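Local coordinates for protein mannan endo-1,4-beta-mannosidase (PDB 4OOU) that hydrolyses internal 1,4-beta-mannosidic linkages in mannans, galactomannans and glucomannans, cutting the polysaccharide down to short manno-oligosaccharides, at residues Val72-Gly77 against Met360-Lys364; Phe313-Cys317 against Asp348-Thr352. One frame throughout, in Å; residues are numbered along the deposited sequence.

Both contacts belong to one TIM barrel, at its two ends. Interaction 1 lies at the foot, where the C-terminal ends of helices 58-74 and 353-361, the first and last of the barrel, meet next to strand 35-43, which pairs in parallel with 337-340. Interaction 2 lies at the mouth, between the loops that follow strands 308-313 and 337-340. Their centres are 18 Å apart, and the nearest atoms about 8 Å. Along the chain, 313-317 and 348-352 both fall between 77 and 360. Helix 353-361 links the two: it starts just after 352 and runs to the contact with 72-77, so it has one end beside the substrate cleft and the other against the first helix.

Interaction 1 (Val72-Gly77 against Met360-Lys364); sequences VKASGG and MQALK
A Schellman motif ends helix 58-74 here, and the turn it makes is packed against the tail of helix 353-361. G76, with positive phi (67°), is the C-prime residue: its N bonds K73 O, and G77 N reaches back to V72 O at 3.2 Å. V72 O also accepts from S75 N. M360 does most of the apolar work across the contact. M360 SD lies 3.7 Å from G77 CA and 4.0 Å from V72 CG1, with the methionine and valine side chains crossing at about a right angle. A bend at the end of the methionine chain (chi3 -71°) brings CE up to S75 CB and OG, and S75 CB also sits 3.8 Å from M360 CB. The serine hydroxyl bonds back to K71 O of the helix just before it. Neither glycine could carry a side chain here without a clash: a beta carbon on G77 would run into M360 SD, and one on G76 into the aliphatic part of K364, whose CG already lies 3.8 Å from G76 CA. Beyond CG the lysine runs along the turn and bends at its end, so that K364 NZ makes a weak hydrogen bond of 3.4 Å to A74 O, one of the carbonyls at the helix end. Two waters bridge the segments, both donating to G76 O. One, 2.8 Å from G76 O and 2.6 Å from K364 O, joins those two carbonyls, and the other joins G76 O to M360 O. L363 packs on helix 323-332 and, like M360, on strand 35-43. The first and last helices meet here against the outer side of that strand, away from the catalytic mouth, as expected where the helical layer of a (beta/alpha)8 barrel comes full circle, outside the pairing of strands 35-43 and 337-340.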
# COMPACT_ATOMS: atom_id res chain seq x y z
N VAL A 72 -0.70 2.46 -18.09
CA VAL A 72 -1.02 3.52 -17.14
C VAL A 72 -0.63 4.90 -17.70
O VAL A 72 -1.52 5.73 -17.81
CB VAL A 72 -0.44 3.19 -15.72
CG1 VAL A 72 -0.48 4.39 -14.78
CG2 VAL A 72 -1.19 2.01 -15.13
N LYS A 73 0.63 5.17 -18.07
CA LYS A 73 0.98 6.52 -18.63
C LYS A 73 -0.02 6.81 -19.75
O LYS A 73 -0.67 7.84 -19.74
CB LYS A 73 2.43 6.64 -19.13
N ALA A 74 -0.22 5.85 -20.66
CA ALA A 74 -1.17 6.06 -21.77
C ALA A 74 -2.53 6.61 -21.28
O ALA A 74 -3.15 7.48 -21.92
CB ALA A 74 -1.38 4.75 -22.54
N SER A 75 -3.00 6.11 -20.13
CA SER A 75 -4.33 6.50 -19.66
C SER A 75 -4.33 7.72 -18.77
O SER A 75 -5.33 8.00 -18.10
CB SER A 75 -5.02 5.35 -18.94
OG SER A 75 -4.82 4.10 -19.59
N GLY A 76 -3.22 8.44 -18.73
CA GLY A 76 -3.08 9.60 -17.83
C GLY A 76 -3.04 9.28 -16.35
O GLY A 76 -3.27 10.17 -15.52
N GLY A 77 -2.79 8.01 -15.99
CA GLY A 77 -2.60 7.60 -14.58
C GLY A 77 -1.16 7.84 -14.15
O GLY A 77 -0.29 8.16 -14.98
N MET A 360 -8.93 5.90 -15.50
CA MET A 360 -7.82 6.86 -15.32
C MET A 360 -7.96 8.07 -16.26
O MET A 360 -7.58 9.20 -15.89
CB MET A 360 -6.46 6.19 -15.51
CG MET A 360 -5.97 5.42 -14.29
SD MET A 360 -4.52 4.41 -14.55
CE MET A 360 -5.24 3.13 -15.58
N GLN A 361 -8.50 7.85 -17.47
CA GLN A 361 -8.70 8.92 -18.44
C GLN A 361 -9.53 10.04 -17.82
O GLN A 361 -9.38 11.21 -18.16
CB GLN A 361 -9.41 8.43 -19.71
CG GLN A 361 -8.51 7.79 -20.76
CD GLN A 361 -9.29 7.01 -21.82
OE1 GLN A 361 -10.37 7.44 -22.27
NE2 GLN A 361 -8.76 5.84 -22.21
N ALA A 362 -10.42 9.68 -16.89
CA ALA A 362 -11.26 10.69 -16.29
C ALA A 362 -10.41 11.79 -15.69
O ALA A 362 -10.87 12.92 -15.56
CB ALA A 362 -12.18 10.09 -15.23
N LEU A 363 -9.19 11.49 -15.27
CA LEU A 363 -8.38 12.56 -14.69
C LEU A 363 -7.18 13.02 -15.56
O LEU A 363 -6.36 13.80 -15.09
CB LEU A 363 -7.94 12.19 -13.26
CG LEU A 363 -9.07 11.85 -12.27
CD1 LEU A 363 -8.51 11.19 -11.02
CD2 LEU A 363 -9.90 13.09 -11.89
N LYS A 364 -7.10 12.59 -16.81
CA LYS A 364 -5.96 12.92 -17.67
C LYS A 364 -5.44 14.36 -17.46
O LYS A 364 -4.31 14.55 -17.01
CB LYS A 364 -6.29 12.67 -19.15
CG LYS A 364 -5.21 11.95 -19.96
CD LYS A 364 -5.77 11.50 -21.31
CE LYS A 364 -4.99 10.36 -21.95
NZ LYS A 364 -3.63 10.79 -22.41
O HOH W 1 -2.53 12.72 -16.31
O HOH W 2 -5.72 9.79 -13.78

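Interaction 2 (Phe313-Cys317 against Asp348-Thr352); sequences FASVC and DCSDT
The carboxylate of D351 is the flat group, and the turn 314-317 wraps round it. S315 N comes in at the edge, close to the plane, and gives its hydrogen to the syn lone pair of D351 OD2 (2.8 Å, 146° at the hydrogen). Over one face stands S315 OG, which makes a weak bond of 3.0 Å to D351 OD1. On the other side A314 CB lies 3.4 Å from D351 OD2, and V316 N, tilted out of the plane, adds a weak bond to OD1. V316 CG1 reaches past that oxygen to S350 O at 3.7 Å. With an alanine in place of D351, the backbone N-H of S315 would probably lose its mate and the turn would be held to 348-352 largely by the disulfide. That covalent tie joins C317 SG to C349 SG with a chi3 of -86°, close to the perpendicular twist disulfides prefer. S350 turns the other way, S350 OG bonding D351 O at 3.0 Å in the carbonyl plane while also pairing with Q342 N. C349 and S350, part of a segment inferred to stabilise the transition state, touch the substrate-binding Y282 and W341 respectively. F313, at the strand 308-313 end of the segment, packs on A338 and T340 of strand 337-340 and on L326 of helix 323-332, while S315 and D351 rest on N355 and Q356, respectively, of helix 353-361.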
# COMPACT_ATOMS: atom_id res chain seq x y z
N PHE A 313 -10.15 -0.22 -4.96
CA PHE A 313 -11.58 -0.20 -5.15
C PHE A 313 -11.92 -0.80 -6.52
O PHE A 313 -11.05 -0.94 -7.35
CB PHE A 313 -12.11 1.23 -5.01
CG PHE A 313 -11.86 2.09 -6.22
CD1 PHE A 313 -10.68 2.79 -6.35
CD2 PHE A 313 -12.83 2.21 -7.21
CE1 PHE A 313 -10.45 3.59 -7.45
CE2 PHE A 313 -12.61 3.01 -8.31
CZ PHE A 313 -11.41 3.69 -8.43
N ALA A 314 -13.18 -1.13 -6.77
CA ALA A 314 -13.54 -1.60 -8.11
C ALA A 314 -14.97 -1.27 -8.53
O ALA A 314 -15.89 -1.46 -7.74
CB ALA A 314 -13.31 -3.09 -8.18
N SER A 315 -15.13 -0.80 -9.79
CA SER A 315 -16.45 -0.45 -10.41
C SER A 315 -17.47 -1.50 -10.13
O SER A 315 -18.62 -1.22 -9.87
CB SER A 315 -16.40 -0.39 -11.94
OG SER A 315 -15.18 0.11 -12.42
N VAL A 316 -16.99 -2.73 -10.23
CA VAL A 316 -17.79 -3.89 -10.30
C VAL A 316 -18.19 -4.39 -8.87
O VAL A 316 -19.04 -5.28 -8.72
CB VAL A 316 -17.02 -4.90 -11.18
CG1 VAL A 316 -15.93 -5.60 -10.37
CG2 VAL A 316 -17.96 -5.88 -11.87
N CYS A 317 -17.57 -3.81 -7.83
CA CYS A 317 -18.10 -3.83 -6.47
C CYS A 317 -18.21 -2.42 -5.94
O CYS A 317 -17.44 -1.96 -5.09
CB CYS A 317 -17.24 -4.71 -5.58
SG CYS A 317 -17.25 -6.35 -6.31
N ASP A 348 -11.97 -12.03 -7.18
CA ASP A 348 -13.20 -11.41 -6.78
C ASP A 348 -13.02 -9.90 -6.75
O ASP A 348 -11.96 -9.38 -6.36
CB ASP A 348 -13.67 -12.01 -5.46
CG ASP A 348 -13.79 -13.53 -5.55
OD1 ASP A 348 -14.10 -14.03 -6.67
OD2 ASP A 348 -13.52 -14.22 -4.53
N CYS A 349 -14.07 -9.23 -7.21
CA CYS A 349 -14.15 -7.77 -7.23
C CYS A 349 -12.92 -7.19 -7.92
O CYS A 349 -12.17 -6.45 -7.30
CB CYS A 349 -14.36 -7.20 -5.82
SG CYS A 349 -16.05 -7.46 -5.16
N SER A 350 -12.72 -7.57 -9.18
CA SER A 350 -11.68 -6.98 -10.02
C SER A 350 -12.26 -6.44 -11.29
O SER A 350 -13.02 -7.11 -11.99
CB SER A 350 -10.59 -7.99 -10.41
OG SER A 350 -9.69 -7.42 -11.36
N ASP A 351 -11.87 -5.22 -11.60
CA ASP A 351 -12.25 -4.63 -12.86
C ASP A 351 -11.43 -5.21 -14.00
O ASP A 351 -10.44 -5.93 -13.83
CB ASP A 351 -12.08 -3.10 -12.82
CG ASP A 351 -13.17 -2.42 -12.00
OD1 ASP A 351 -14.38 -2.74 -12.19
OD2 ASP A 351 -12.81 -1.54 -11.20
N THR A 352 -11.93 -4.88 -15.17
CA THR A 352 -11.31 -5.13 -16.45
C THR A 352 -10.08 -4.25 -16.59
O THR A 352 -10.19 -3.08 -16.27
CB THR A 352 -12.38 -4.74 -17.46
OG1 THR A 352 -13.16 -5.90 -17.71
CG2 THR A 352 -11.86 -4.27 -18.69